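Local coordinates for HDLP (histone deacetylase-like protein) (Aquifex aeolicus, PDB 1C3R), which probably acts as a zinc-dependent deacetylase of the histone deacetylase family, and binds the hydroxamate inhibitor trichostatin A at its zinc ion, at residues A[166-171]-A[252-257]; A[273-278]-A[307-312]; A[297-302]-A[333-338]. The protein carries 2 engineered substitutions. One frame throughout, in Å; residues are numbered along the deposited sequence.

Interaction 1 (A[166-171]-A[252-257]). With ZN (zinc ion), chain C; TSN (trichostatin a), chain D.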
loop_
_atom_site.group_PDB
_atom_site.type_symbol
_atom_site.label_atom_id
_atom_site.label_comp_id
_atom_site.label_asym_id
_atom_site.label_seq_id
_atom_site.Cartn_x
_atom_site.Cartn_y
_atom_site.Cartn_z
ATOM N N ASP A 166 5.517 12.433 17.851
ATOM C CA ASP A 166 4.902 11.258 17.241
ATOM C C ASP A 166 5.868 10.079 17.086
ATOM O O ASP A 166 6.741 10.088 16.214
ATOM C CB ASP A 166 4.342 11.665 15.872
ATOM C CG ASP A 166 3.372 10.645 15.306
ATOM O OD1 ASP A 166 3.767 9.476 15.101
ATOM O OD2 ASP A 166 2.206 11.023 15.071
ATOM N N LEU A 167 5.704 9.057 17.919
ATOM C CA LEU A 167 6.580 7.891 17.854
ATOM C C LEU A 167 6.042 6.776 16.960
ATOM O O LEU A 167 6.664 5.723 16.822
ATOM C CB LEU A 167 6.850 7.352 19.263
ATOM C CG LEU A 167 7.500 8.373 20.208
ATOM C CD1 LEU A 167 7.937 7.666 21.481
ATOM C CD2 LEU A 167 8.705 9.025 19.541
ATOM N N ASP A 168 4.885 7.013 16.354
ATOM C CA ASP A 168 4.276 6.046 15.446
ATOM C C ASP A 168 5.291 5.804 14.323
ATOM O O ASP A 168 5.994 6.729 13.921
ATOM C CB ASP A 168 2.993 6.647 14.858
ATOM C CG ASP A 168 2.184 5.650 14.047
ATOM O OD1 ASP A 168 1.170 5.140 14.573
ATOM O OD2 ASP A 168 2.553 5.359 12.891
ATOM N N ALA A 169 5.364 4.577 13.812
ATOM C CA ALA A 169 6.297 4.254 12.730
ATOM C C ALA A 169 5.988 4.953 11.402
ATOM O O ALA A 169 6.775 4.862 10.458
ATOM C CB ALA A 169 6.354 2.732 12.517
ATOM N N HIS A 170 4.846 5.631 11.311
ATOM C CA HIS A 170 4.504 6.350 10.084
ATOM C C HIS A 170 4.438 7.853 10.340
ATOM O O HIS A 170 4.101 8.290 11.436
ATOM C CB HIS A 170 3.160 5.875 9.520
ATOM C CG HIS A 170 3.104 4.408 9.244
ATOM N ND1 HIS A 170 2.760 3.508 10.220
ATOM C CD2 HIS A 170 3.406 3.739 8.101
ATOM C CE1 HIS A 170 2.856 2.318 9.659
ATOM N NE2 HIS A 170 3.248 2.403 8.374
ATOM N N HIS A 171 4.747 8.638 9.319
ATOM C CA HIS A 171 4.729 10.088 9.434
ATOM C C HIS A 171 3.324 10.652 9.622
ATOM O O HIS A 171 2.380 10.213 8.966
ATOM C CB HIS A 171 5.354 10.715 8.193
ATOM C CG HIS A 171 5.385 12.211 8.227
ATOM N ND1 HIS A 171 4.746 12.992 7.286
ATOM C CD2 HIS A 171 5.957 13.069 9.103
ATOM C CE1 HIS A 171 4.919 14.267 7.585
ATOM N NE2 HIS A 171 5.649 14.341 8.683
ATOM N N LEU A 252 1.937 16.737 23.731
ATOM C CA LEU A 252 1.187 15.509 23.505
ATOM C C LEU A 252 2.156 14.489 22.923
ATOM O O LEU A 252 3.034 14.834 22.131
ATOM C CB LEU A 252 0.023 15.723 22.526
ATOM C CG LEU A 252 -1.257 16.382 23.053
ATOM C CD1 LEU A 252 -0.977 17.807 23.482
ATOM C CD2 LEU A 252 -2.309 16.368 21.961
ATOM N N LEU A 253 1.994 13.234 23.318
ATOM C CA LEU A 253 2.857 12.166 22.840
ATOM C C LEU A 253 2.007 11.053 22.232
ATOM O O LEU A 253 1.162 10.480 22.921
ATOM C CB LEU A 253 3.683 11.626 24.009
ATOM C CG LEU A 253 4.608 10.429 23.764
ATOM C CD1 LEU A 253 5.676 10.794 22.727
ATOM C CD2 LEU A 253 5.256 10.024 25.096
ATOM N N GLN A 254 2.220 10.755 20.949
ATOM C CA GLN A 254 1.455 9.707 20.270
ATOM C C GLN A 254 2.297 8.431 20.333
ATOM O O GLN A 254 3.462 8.401 19.904
ATOM C CB GLN A 254 1.112 10.143 18.827
ATOM C CG GLN A 254 1.843 9.443 17.699
ATOM C CD GLN A 254 1.243 8.104 17.320
ATOM O OE1 GLN A 254 0.246 8.016 16.588
ATOM N NE2 GLN A 254 1.843 7.049 17.824
ATOM N N LEU A 255 1.691 7.382 20.884
ATOM C CA LEU A 255 2.368 6.114 21.108
ATOM C C LEU A 255 1.914 4.898 20.319
ATOM O O LEU A 255 1.652 3.852 20.910
ATOM C CB LEU A 255 2.285 5.786 22.599
ATOM C CG LEU A 255 2.925 6.869 23.475
ATOM C CD1 LEU A 255 2.528 6.691 24.932
ATOM C CD2 LEU A 255 4.433 6.833 23.290
ATOM N N GLY A 256 1.840 5.016 18.996
ATOM C CA GLY A 256 1.447 3.875 18.181
ATOM C C GLY A 256 2.424 2.743 18.449
ATOM O O GLY A 256 3.612 2.971 18.686
ATOM N N THR A 257 1.946 1.513 18.423
ATOM C CA THR A 257 2.824 0.390 18.688
ATOM C C THR A 257 3.333 -0.259 17.401
ATOM O O THR A 257 4.070 -1.241 17.462
ATOM C CB THR A 257 2.105 -0.668 19.539
ATOM O OG1 THR A 257 0.952 -1.134 18.838
ATOM C CG2 THR A 257 1.642 -0.066 20.878
HETATM ZN ZN ZN C . 1.559 3.856 11.875
HETATM O O1 TSN D . 0.065 5.443 11.341
HETATM O O2 TSN D . -0.255 2.721 10.690
HETATM O O3 TSN D . 0.088 -1.584 4.716
HETATM N N1 TSN D . 0.019 4.920 10.045
HETATM N N2 TSN D . -5.744 -4.088 3.474
HETATM C C1 TSN D . -2.218 -1.718 4.144
HETATM C C2 TSN D . -3.438 -1.124 3.783
HETATM C C3 TSN D . -4.601 -1.859 3.553
HETATM C C4 TSN D . -4.587 -3.304 3.684
HETATM C C5 TSN D . -3.340 -3.903 4.044
HETATM C C6 TSN D . -2.206 -3.141 4.262
HETATM C C7 TSN D . -0.939 -0.993 4.413
HETATM C C8 TSN D . -0.923 0.564 4.346
HETATM C C9 TSN D . -0.582 1.106 5.716
HETATM C C10 TSN D . -1.099 2.211 6.337
HETATM C C11 TSN D . -0.557 2.469 7.694
HETATM C C12 TSN D . -0.973 3.454 8.524
HETATM C C13 TSN D . -0.385 3.623 9.845
HETATM C C14 TSN D . 0.136 1.009 3.305
HETATM C C15 TSN D . -2.150 3.136 5.729
HETATM C C17 TSN D . -5.716 -5.551 3.680
HETATM C C16 TSN D . -7.021 -3.495 3.101
#
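Asp168 OD2 is held by two partners, the zinc ion at 2.1 Å and, on its anti lone pair, the backbone N of His170 at 2.8 Å, in an Asx turn. This is the metal site of the arginase/deacetylase fold, set in loops at the C-terminal ends of a parallel sheet. Asp168 CG is anti to the backbone N (chi1 -172°), which puts the carboxylate at the metal. His170 ND1 is a second ligand, 2.1 Å from the zinc. Asp258 and the two hydroxamate oxygens of trichostatin A complete the five-coordinate sphere. The inhibitor also lies over His170, with its C13 above one ring face near the rim.

The site sits just past two neighbouring strands. Asp166 and Gln254 form a parallel bridge between them, and Leu167 N donates to Gln254 O at 3.1 Å. The Asp166 carboxylate turns toward the following chain: Asp166 OD1 accepts Asp168 N at 3.0 Å on its anti side, 30° out of the carboxylate plane, in another Asx turn. OD2 of Asp166 is held by His131 ND1 and by Tyr164 OH. His131 NE2 in turn bonds the inhibitor, so Asp166 is a second-shell residue. With an alanine here, Asp168 N and His131 ND1 would probably lose a partner, leaving the His131 ring freer to turn.

The Leu167 side chain packs among leucines and also touches Ala278 of helix 272-286. Leu167 CG meets Leu253 CD1 at 3.9 Å, and its CD1 lies alongside Leu255 CD2. Gly256 passes close to the zinc ligand without a side chain, where a CB would run into the carboxylate. Gly256 CA sits 3.8 Å from Asp168 OD1, the oxygen that also takes a weak bond from Gly295 N.

Interaction 2 (A[273-278]-A[307-312])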
loop_
_atom_site.group_PDB
_atom_site.type_symbol
_atom_site.label_atom_id
_atom_site.label_comp_id
_atom_site.label_asym_id
_atom_site.label_seq_id
_atom_site.Cartn_x
_atom_site.Cartn_y
_atom_site.Cartn_z
ATOM N N VAL A 273 10.499 -3.146 25.526
ATOM C CA VAL A 273 11.327 -2.411 26.464
ATOM C C VAL A 273 11.908 -1.146 25.864
ATOM O O VAL A 273 12.018 -0.132 26.544
ATOM C CB VAL A 273 12.450 -3.321 26.992
ATOM C CG1 VAL A 273 13.417 -2.532 27.858
ATOM C CG2 VAL A 273 11.835 -4.469 27.792
ATOM N N ALA A 274 12.277 -1.193 24.589
ATOM C CA ALA A 274 12.812 -0.001 23.951
ATOM C C ALA A 274 11.674 1.000 23.811
ATOM O O ALA A 274 11.870 2.213 23.948
ATOM C CB ALA A 274 13.376 -0.329 22.590
ATOM N N PHE A 275 10.482 0.478 23.533
ATOM C CA PHE A 275 9.293 1.305 23.378
ATOM C C PHE A 275 9.027 2.048 24.696
ATOM O O PHE A 275 8.818 3.264 24.715
ATOM C CB PHE A 275 8.097 0.417 23.017
ATOM C CG PHE A 275 6.840 1.187 22.718
ATOM C CD1 PHE A 275 6.752 1.981 21.587
ATOM C CD2 PHE A 275 5.744 1.112 23.570
ATOM C CE1 PHE A 275 5.587 2.694 21.298
ATOM C CE2 PHE A 275 4.576 1.819 23.295
ATOM C CZ PHE A 275 4.498 2.612 22.155
ATOM N N LEU A 276 9.037 1.305 25.795
ATOM C CA LEU A 276 8.812 1.879 27.123
ATOM C C LEU A 276 9.893 2.893 27.458
ATOM O O LEU A 276 9.615 3.982 27.970
ATOM C CB LEU A 276 8.828 0.778 28.179
ATOM C CG LEU A 276 8.911 1.234 29.639
ATOM C CD1 LEU A 276 7.746 2.135 29.964
ATOM C CD2 LEU A 276 8.933 0.019 30.558
ATOM N N LYS A 277 11.132 2.514 27.169
ATOM C CA LYS A 277 12.278 3.368 27.435
ATOM C C LYS A 277 12.076 4.698 26.712
ATOM O O LYS A 277 12.282 5.768 27.289
ATOM C CB LYS A 277 13.555 2.678 26.944
ATOM C CG LYS A 277 14.821 3.025 27.725
ATOM C CD LYS A 277 15.140 4.506 27.698
ATOM C CE LYS A 277 16.377 4.823 28.543
ATOM N NZ LYS A 277 16.188 4.478 29.986
ATOM N N ALA A 278 11.665 4.629 25.446
ATOM C CA ALA A 278 11.434 5.841 24.660
ATOM C C ALA A 278 10.432 6.721 25.395
ATOM O O ALA A 278 10.608 7.931 25.505
ATOM C CB ALA A 278 10.898 5.482 23.279
ATOM N N THR A 307 0.404 -2.171 27.992
ATOM C CA THR A 307 0.300 -2.580 29.390
ATOM C C THR A 307 1.547 -2.071 30.111
ATOM O O THR A 307 1.476 -1.649 31.270
ATOM C CB THR A 307 0.195 -4.126 29.551
ATOM O OG1 THR A 307 -1.095 -4.572 29.109
ATOM C CG2 THR A 307 0.379 -4.533 31.007
ATOM N N LEU A 308 2.688 -2.098 29.420
ATOM C CA LEU A 308 3.936 -1.619 30.010
ATOM C C LEU A 308 3.765 -0.124 30.286
ATOM O O LEU A 308 4.054 0.352 31.385
ATOM C CB LEU A 308 5.125 -1.862 29.062
ATOM C CG LEU A 308 5.456 -3.325 28.725
ATOM C CD1 LEU A 308 6.662 -3.379 27.797
ATOM C CD2 LEU A 308 5.743 -4.110 29.995
ATOM N N ILE A 309 3.260 0.606 29.297
ATOM C CA ILE A 309 3.034 2.035 29.442
ATOM C C ILE A 309 2.135 2.316 30.643
ATOM O O ILE A 309 2.444 3.169 31.473
ATOM C CB ILE A 309 2.368 2.630 28.173
ATOM C CG1 ILE A 309 3.296 2.463 26.971
ATOM C CG2 ILE A 309 2.054 4.101 28.384
ATOM C CD1 ILE A 309 4.624 3.170 27.135
ATOM N N TRP A 310 1.025 1.593 30.740
ATOM C CA TRP A 310 0.103 1.800 31.848
ATOM C C TRP A 310 0.717 1.513 33.213
ATOM O O TRP A 310 0.426 2.234 34.175
ATOM C CB TRP A 310 -1.166 0.966 31.672
ATOM C CG TRP A 310 -2.114 1.115 32.832
ATOM C CD1 TRP A 310 -2.429 0.167 33.760
ATOM C CD2 TRP A 310 -2.804 2.308 33.228
ATOM N NE1 TRP A 310 -3.269 0.693 34.711
ATOM C CE2 TRP A 310 -3.516 2.006 34.407
ATOM C CE3 TRP A 310 -2.888 3.604 32.701
ATOM C CZ2 TRP A 310 -4.306 2.954 35.074
ATOM C CZ3 TRP A 310 -3.673 4.547 33.364
ATOM C CH2 TRP A 310 -4.370 4.215 34.539
ATOM N N CYS A 311 1.544 0.470 33.315
ATOM C CA CYS A 311 2.186 0.156 34.598
ATOM C C CYS A 311 3.161 1.275 35.002
ATOM O O CYS A 311 3.257 1.636 36.177
ATOM C CB CYS A 311 2.927 -1.187 34.530
ATOM S SG CYS A 311 1.859 -2.657 34.447
ATOM N N GLU A 312 3.879 1.822 34.027
ATOM C CA GLU A 312 4.819 2.913 34.289
ATOM C C GLU A 312 4.062 4.077 34.920
ATOM O O GLU A 312 4.416 4.566 35.987
ATOM C CB GLU A 312 5.444 3.417 32.990
ATOM C CG GLU A 312 6.956 3.332 32.903
ATOM C CD GLU A 312 7.660 4.031 34.039
ATOM O OE1 GLU A 312 7.320 5.196 34.329
ATOM O OE2 GLU A 312 8.569 3.418 34.632
#
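Leu276 and Ile309 mark the nearest backbone approach of the two helices, with Leu276 CA and Ile309 CA 6.2 Å apart. The axes of the two short segments come within 9.8 Å and cross at -40°, running broadly the same way. No hydrogen bond links them; the contact is made by side chains.

Leu276 reaches from 273-278 to the other helix. Its CG is anti to the backbone N (chi1 167°), which carries the isobutyl group toward 307-312. CD1 does the touching. It presses on the aliphatic part of Glu312, with Leu276 CD1 3.3 Å from Glu312 CG, a tight approach in which the two side chains run nearly perpendicular. The same methyl, Leu276 CD1, lies 4.3 Å from Ile309 CD1 and is equally near the O of Leu308.

The two helices are neighbours in the layer beside the parallel sheet of the deacetylase fold. Helix 272-286 is the connection of a beta-alpha-beta crossover between strands 250-254 and 290-292, and helix 299-314 follows the second of these strands. On the inner side of the contact Phe275 meets Ile309. CE2 of Phe275 lies 3.9 Å from Ile309 CG1, and the two side chains cross at about a right angle. Ile309 also touches Phe279, one turn further along the first helix.

Leu308 adds its CD1 near the start of 273-278, 4.5 Å from Val273 N. At the other end Glu312 is bent at chi2; its CG lies against Leu276 CD1 while OE1 makes a salt bridge with Arg283 of helix 272-286.

Interaction 3 (A[297-302]-A[333-338]); sequences YHPYAL and IDFEEF. With TSN (trichostatin a), chain D.
Phe335 packs its ring on Pro299 and His298 and meets the two in different ways. To Pro299 it offers a face: Pro299 CD sits over the ring, 3.6 Å from the Phe335 centroid, in a CH-pi contact. To His298 it offers an edge, directed at the face of the imidazole. The rings form a T-shaped pair with planes at 62°, and Phe335 CE2 comes within 3.5 Å of His298 CE1. The edge of Phe335 also points at the face of Tyr300 in a looser edge-to-face pair, with centroids 5.8 Å apart. The three rings make an aromatic cluster. Phe335 CG is anti to the backbone N (chi1 179°), which extends the ring out of the loop toward the start of helix 299-314.

Glu337 approaches His298 from a different direction. Its carboxylate comes in at the edge of the imidazole, and the two planes are only 19° apart. Glu337 OE1 lies 3.1 Å from His298 CE1. OE2 is hydrogen-bonded to Tyr264 OH, which would limit how far the carboxylate can turn. His298 ND1 makes a weak bond to Glu262 O.

Ile333 fills in beside the proline, with its CD1 4.1 Å from Pro299 CB. Both residues also touch Leu30 of helix 28-37. His298 stands at the N-cap position of helix 299-314 and Pro299 opens its first turn, and the 333-338 loop packs on both.

Tyr297, just before this turn, sends its phenol the other way. Tyr297 OH donates to O2 of trichostatin A, which lies near the ring plane, in a bond that is very short in the model. The 297-302 segment thus joins an aromatic cluster to the zinc hydroxamate pocket of a histone deacetylase fold.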
loop_
_atom_site.group_PDB
_atom_site.type_symbol
_atom_site.label_atom_id
_atom_site.label_comp_id
_atom_site.label_asym_id
_atom_site.label_seq_id
_atom_site.Cartn_x
_atom_site.Cartn_y
_atom_site.Cartn_z
ATOM N N TYR A 297 -1.224 -2.890 14.703
ATOM C CA TYR A 297 -2.055 -3.921 14.099
ATOM C C TYR A 297 -1.852 -5.350 14.567
ATOM O O TYR A 297 -2.510 -6.269 14.070
ATOM C CB TYR A 297 -1.912 -3.820 12.583
ATOM C CG TYR A 297 -1.972 -2.374 12.152
ATOM C CD1 TYR A 297 -0.840 -1.562 12.219
ATOM C CD2 TYR A 297 -3.189 -1.777 11.818
ATOM C CE1 TYR A 297 -0.917 -0.192 11.971
ATOM C CE2 TYR A 297 -3.276 -0.409 11.571
ATOM C CZ TYR A 297 -2.135 0.375 11.655
ATOM O OH TYR A 297 -2.207 1.739 11.465
ATOM N N HIS A 298 -0.941 -5.547 15.510
ATOM C CA HIS A 298 -0.727 -6.879 16.058
ATOM C C HIS A 298 -1.343 -6.823 17.455
ATOM O O HIS A 298 -0.815 -6.159 18.345
ATOM C CB HIS A 298 0.758 -7.213 16.165
ATOM C CG HIS A 298 1.011 -8.639 16.539
ATOM N ND1 HIS A 298 1.501 -9.567 15.645
ATOM C CD2 HIS A 298 0.756 -9.314 17.683
ATOM C CE1 HIS A 298 1.536 -10.754 16.222
ATOM N NE2 HIS A 298 1.088 -10.629 17.458
ATOM N N PRO A 299 -2.451 -7.548 17.673
ATOM C CA PRO A 299 -3.154 -7.578 18.956
ATOM C C PRO A 299 -2.292 -7.886 20.175
ATOM O O PRO A 299 -2.435 -7.233 21.209
ATOM C CB PRO A 299 -4.241 -8.634 18.722
ATOM C CG PRO A 299 -3.584 -9.545 17.683
ATOM C CD PRO A 299 -3.098 -8.478 16.735
ATOM N N TYR A 300 -1.403 -8.872 20.065
ATOM C CA TYR A 300 -0.558 -9.228 21.205
ATOM C C TYR A 300 0.469 -8.136 21.476
ATOM O O TYR A 300 0.684 -7.746 22.624
ATOM C CB TYR A 300 0.172 -10.561 20.969
ATOM C CG TYR A 300 -0.703 -11.724 20.529
ATOM C CD1 TYR A 300 -2.095 -11.654 20.588
ATOM C CD2 TYR A 300 -0.127 -12.903 20.055
ATOM C CE1 TYR A 300 -2.887 -12.729 20.181
ATOM C CE2 TYR A 300 -0.902 -13.980 19.648
ATOM C CZ TYR A 300 -2.279 -13.889 19.712
ATOM O OH TYR A 300 -3.041 -14.952 19.296
ATOM N N ALA A 301 1.102 -7.644 20.417
ATOM C CA ALA A 301 2.111 -6.595 20.550
ATOM C C ALA A 301 1.495 -5.365 21.205
ATOM O O ALA A 301 2.060 -4.780 22.132
ATOM C CB ALA A 301 2.670 -6.223 19.178
ATOM N N LEU A 302 0.323 -4.987 20.711
ATOM C CA LEU A 302 -0.382 -3.825 21.218
ATOM C C LEU A 302 -0.783 -3.973 22.686
ATOM O O LEU A 302 -0.594 -3.054 23.479
ATOM C CB LEU A 302 -1.603 -3.564 20.333
ATOM C CG LEU A 302 -2.599 -2.467 20.704
ATOM C CD1 LEU A 302 -3.428 -2.089 19.482
ATOM C CD2 LEU A 302 -3.481 -2.946 21.838
ATOM N N ILE A 333 -8.750 -14.314 20.519
ATOM C CA ILE A 333 -8.889 -13.256 19.528
ATOM C C ILE A 333 -8.904 -13.747 18.087
ATOM O O ILE A 333 -8.303 -14.765 17.745
ATOM C CB ILE A 333 -7.773 -12.206 19.672
ATOM C CG1 ILE A 333 -7.822 -11.589 21.067
ATOM C CG2 ILE A 333 -7.948 -11.111 18.631
ATOM C CD1 ILE A 333 -6.735 -10.572 21.313
ATOM N N ASP A 334 -9.610 -12.997 17.253
ATOM C CA ASP A 334 -9.745 -13.277 15.831
ATOM C C ASP A 334 -8.558 -12.656 15.092
ATOM O O ASP A 334 -8.713 -11.673 14.370
ATOM C CB ASP A 334 -11.070 -12.675 15.339
ATOM C CG ASP A 334 -11.250 -11.210 15.754
ATOM O OD1 ASP A 334 -10.493 -10.338 15.279
ATOM O OD2 ASP A 334 -12.155 -10.929 16.572
ATOM N N PHE A 335 -7.373 -13.240 15.253
ATOM C CA PHE A 335 -6.184 -12.671 14.625
ATOM C C PHE A 335 -5.605 -13.373 13.393
ATOM O O PHE A 335 -6.047 -13.118 12.274
ATOM C CB PHE A 335 -5.094 -12.489 15.687
ATOM C CG PHE A 335 -3.819 -11.924 15.150
ATOM C CD1 PHE A 335 -3.832 -10.782 14.361
ATOM C CD2 PHE A 335 -2.602 -12.543 15.418
ATOM C CE1 PHE A 335 -2.654 -10.262 13.841
ATOM C CE2 PHE A 335 -1.418 -12.032 14.906
ATOM C CZ PHE A 335 -1.444 -10.888 14.114
ATOM N N GLU A 336 -4.602 -14.222 13.604
ATOM C CA GLU A 336 -3.917 -14.970 12.546
ATOM C C GLU A 336 -2.708 -14.199 12.030
ATOM O O GLU A 336 -2.833 -13.139 11.425
ATOM C CB GLU A 336 -4.860 -15.302 11.386
ATOM C CG GLU A 336 -4.206 -16.123 10.287
ATOM C CD GLU A 336 -5.182 -16.543 9.202
ATOM O OE1 GLU A 336 -6.177 -17.225 9.530
ATOM O OE2 GLU A 336 -4.955 -16.196 8.022
ATOM N N GLU A 337 -1.533 -14.757 12.279
ATOM C CA GLU A 337 -0.268 -14.154 11.888
ATOM C C GLU A 337 -0.166 -14.024 10.364
ATOM O O GLU A 337 -0.480 -14.962 9.636
ATOM C CB GLU A 337 0.868 -15.022 12.430
ATOM C CG GLU A 337 2.157 -14.289 12.685
ATOM C CD GLU A 337 2.022 -13.223 13.755
ATOM O OE1 GLU A 337 1.667 -13.548 14.908
ATOM O OE2 GLU A 337 2.274 -12.053 13.438
ATOM N N PHE A 338 0.272 -12.863 9.884
ATOM C CA PHE A 338 0.399 -12.627 8.446
ATOM C C PHE A 338 1.348 -13.634 7.809
ATOM O O PHE A 338 1.201 -13.992 6.637
ATOM C CB PHE A 338 0.928 -11.220 8.170
ATOM C CG PHE A 338 0.962 -10.859 6.709
ATOM C CD1 PHE A 338 -0.204 -10.513 6.035
ATOM C CD2 PHE A 338 2.160 -10.876 6.003
ATOM C CE1 PHE A 338 -0.178 -10.183 4.678
ATOM C CE2 PHE A 338 2.198 -10.550 4.646
ATOM C CZ PHE A 338 1.024 -10.201 3.983
HETATM O O1 TSN D . 0.065 5.443 11.341
HETATM O O2 TSN D . -0.255 2.721 10.690
HETATM O O3 TSN D . 0.088 -1.584 4.716
HETATM N N1 TSN D . 0.019 4.920 10.045
HETATM N N2 TSN D . -5.744 -4.088 3.474
HETATM C C1 TSN D . -2.218 -1.718 4.144
HETATM C C2 TSN D . -3.438 -1.124 3.783
HETATM C C3 TSN D . -4.601 -1.859 3.553
HETATM C C4 TSN D . -4.587 -3.304 3.684
HETATM C C5 TSN D . -3.340 -3.903 4.044
HETATM C C6 TSN D . -2.206 -3.141 4.262
HETATM C C7 TSN D . -0.939 -0.993 4.413
HETATM C C8 TSN D . -0.923 0.564 4.346
HETATM C C9 TSN D . -0.582 1.106 5.716
HETATM C C10 TSN D . -1.099 2.211 6.337
HETATM C C11 TSN D . -0.557 2.469 7.694
HETATM C C12 TSN D . -0.973 3.454 8.524
HETATM C C13 TSN D . -0.385 3.623 9.845
HETATM C C14 TSN D . 0.136 1.009 3.305
HETATM C C15 TSN D . -2.150 3.136 5.729
HETATM C C17 TSN D . -5.716 -5.551 3.680
HETATM C C16 TSN D . -7.021 -3.495 3.101
#

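From the N terminus, interaction 1 comes first. It closes a loop of 80 residues by joining the end of strand 162-166 to that of strand 250-254. It is complete before the other two begin. Interactions 2 and 3 then cross: 273-278 opens, 297-302 follows, 307-312 closes interaction 2 and 333-338 closes interaction 3. Both use helix 299-314, the third at its start and the second further along. Phe275 of interaction 2 packs on the backbone carbonyls of Leu255 and Gly256 in interaction 1. Thr257 touches Leu302 of interaction 3. Interactions 1 and 3 also meet at trichostatin A. Together they tie the strand ends, the helix pair and the loop after helix 324-331 to one another.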